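Local structure of hypothetical protein APE0754 (Aeropyrum pernix, 1TUA) at residues V10-L15 with E42-I47. The protein is of unknown function but carries two K homology domains and probably binds RNA. Numbering follows the deposited sequence.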
loop_
_atom_site.group_PDB
_atom_site.type_symbol
_atom_site.label_atom_id
_atom_site.label_comp_id
_atom_site.label_asym_id
_atom_site.label_seq_id
_atom_site.Cartn_x
_atom_site.Cartn_y
_atom_site.Cartn_z
ATOM N N VAL A 10 7.532 4.672 11.946
ATOM C CA VAL A 10 6.161 4.192 12.070
ATOM C C VAL A 10 5.305 5.188 12.851
ATOM O O VAL A 10 5.768 5.774 13.829
ATOM C CB VAL A 10 6.127 2.807 12.778
ATOM C CG1 VAL A 10 4.695 2.376 13.039
ATOM C CG2 VAL A 10 6.839 1.767 11.906
ATOM N N LYS A 11 4.070 5.401 12.403
ATOM C CA LYS A 11 3.173 6.310 13.108
ATOM C C LYS A 11 3.046 5.738 14.516
ATOM O O LYS A 11 2.770 4.553 14.687
ATOM C CB LYS A 11 1.802 6.354 12.426
ATOM C CG LYS A 11 1.827 6.909 10.998
ATOM C CD LYS A 11 0.407 7.035 10.416
ATOM C CE LYS A 11 0.408 7.412 8.926
ATOM N NZ LYS A 11 0.940 8.780 8.650
ATOM N N PRO A 12 3.263 6.566 15.547
ATOM C CA PRO A 12 3.167 6.082 16.931
ATOM C C PRO A 12 1.918 5.249 17.224
ATOM O O PRO A 12 1.990 4.226 17.907
ATOM C CB PRO A 12 3.213 7.373 17.750
ATOM C CG PRO A 12 4.081 8.260 16.917
ATOM C CD PRO A 12 3.559 8.008 15.514
ATOM N N GLU A 13 0.779 5.687 16.691
ATOM C CA GLU A 13 -0.493 5.005 16.902
ATOM C C GLU A 13 -0.594 3.654 16.188
ATOM O O GLU A 13 -1.576 2.930 16.360
ATOM C CB GLU A 13 -1.654 5.908 16.455
ATOM C CG GLU A 13 -1.652 6.255 14.967
ATOM C CD GLU A 13 -0.945 7.572 14.639
ATOM O OE1 GLU A 13 0.123 7.869 15.229
ATOM O OE2 GLU A 13 -1.462 8.309 13.769
ATOM N N ARG A 14 0.416 3.307 15.393
ATOM C CA ARG A 14 0.397 2.036 14.677
ATOM C C ARG A 14 1.524 1.095 15.086
ATOM O O ARG A 14 1.623 -0.016 14.569
ATOM C CB ARG A 14 0.473 2.275 13.163
ATOM C CG ARG A 14 -0.741 2.965 12.584
ATOM C CD ARG A 14 -1.946 2.070 12.688
ATOM N NE ARG A 14 -1.895 0.983 11.713
ATOM C CZ ARG A 14 -2.662 -0.100 11.757
ATOM N NH1 ARG A 14 -3.544 -0.252 12.737
ATOM N NH2 ARG A 14 -2.557 -1.024 10.813
ATOM N N LEU A 15 2.367 1.521 16.024
ATOM C CA LEU A 15 3.491 0.685 16.446
ATOM C C LEU A 15 3.021 -0.655 17.003
ATOM O O LEU A 15 3.671 -1.684 16.807
ATOM C CB LEU A 15 4.343 1.427 17.479
ATOM C CG LEU A 15 5.736 0.844 17.715
ATOM C CD1 LEU A 15 6.506 0.759 16.393
ATOM C CD2 LEU A 15 6.485 1.715 18.711
ATOM N N GLU A 42 10.466 4.303 21.855
ATOM C CA GLU A 42 10.578 5.710 22.213
ATOM C C GLU A 42 10.622 6.633 20.998
ATOM O O GLU A 42 10.094 7.745 21.040
ATOM C CB GLU A 42 11.813 5.913 23.090
ATOM C CG GLU A 42 11.640 5.330 24.486
ATOM C CD GLU A 42 12.950 5.195 25.241
ATOM O OE1 GLU A 42 13.722 6.181 25.292
ATOM O OE2 GLU A 42 13.204 4.099 25.790
ATOM N N ASN A 43 11.238 6.167 19.915
ATOM C CA ASN A 43 11.339 6.961 18.696
ATOM C C ASN A 43 10.363 6.473 17.623
ATOM O O ASN A 43 10.291 7.048 16.539
ATOM C CB ASN A 43 12.767 6.903 18.156
ATOM C CG ASN A 43 13.795 7.347 19.181
ATOM O OD1 ASN A 43 15.002 7.216 18.971
ATOM N ND2 ASN A 43 13.319 7.879 20.299
ATOM N N SER A 44 9.613 5.418 17.941
ATOM C CA SER A 44 8.643 4.827 17.016
ATOM C C SER A 44 9.311 4.626 15.654
ATOM O O SER A 44 8.822 5.078 14.612
ATOM C CB SER A 44 7.417 5.731 16.883
ATOM O OG SER A 44 6.327 5.012 16.340
ATOM N N MET A 45 10.446 3.939 15.693
ATOM C CA MET A 45 11.248 3.660 14.516
ATOM C C MET A 45 11.523 2.160 14.502
ATOM O O MET A 45 11.742 1.542 15.546
ATOM C CB MET A 45 12.564 4.437 14.610
ATOM C CG MET A 45 13.529 4.244 13.460
ATOM S SD MET A 45 13.018 5.088 11.958
ATOM C CE MET A 45 13.530 6.788 12.333
ATOM N N VAL A 46 11.491 1.573 13.315
ATOM C CA VAL A 46 11.747 0.152 13.166
ATOM C C VAL A 46 12.973 -0.010 12.267
ATOM O O VAL A 46 13.162 0.757 11.325
ATOM C CB VAL A 46 10.506 -0.542 12.546
ATOM C CG1 VAL A 46 10.842 -1.960 12.106
ATOM C CG2 VAL A 46 9.362 -0.548 13.576
ATOM N N ILE A 47 13.830 -0.973 12.583
ATOM C CA ILE A 47 15.014 -1.218 11.767
ATOM C C ILE A 47 14.936 -2.642 11.226
ATOM O O ILE A 47 14.772 -3.595 11.986
ATOM C CB ILE A 47 16.314 -1.067 12.583
ATOM C CG1 ILE A 47 16.328 0.293 13.282
ATOM C CG2 ILE A 47 17.523 -1.210 11.658
ATOM C CD1 ILE A 47 17.512 0.502 14.196
#
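Where strand 6-9 of the first KH domain hands over to helix 15-19, Val10 meets Ser44 of the turn joining strands 35-40 and 45-50, and the pair is held by two hydrogen bonds. The backbone continues the sheet one step: Val10 N donates to Ser44 O at 3.0 Å, nearly straight at 166°. No backbone N-H returns the bond within this pair; instead the serine side chain closes the link, OG donating to Val10 O at 2.7 Å from above the carbonyl plane. That hydroxyl reaches across because OG lies anti to the backbone N (chi1 -162°), which also sets it 3.4 Å from Pro12 CA, with the proline ring alongside and Leu15 CD2 4.1 Å from Ser44 OG. With an alanine here, Val10 O would probably lose this donor, leaving the loop after strand 6-9 less firmly tied to the turn. Deeper in, methyl meets methyl, Val10 CG2 lying 3.8 Å from Val46 CG2, while Leu15 CD1 approaches the same Val46 methyl and Val67 of helix 57-72 backs Val10. Ser44 and Met45 together face Asp40, a G1 beta bulge closing the hairpin of this three-stranded antiparallel sheet, whose 1-3-2 strand order is that of a type I KH fold.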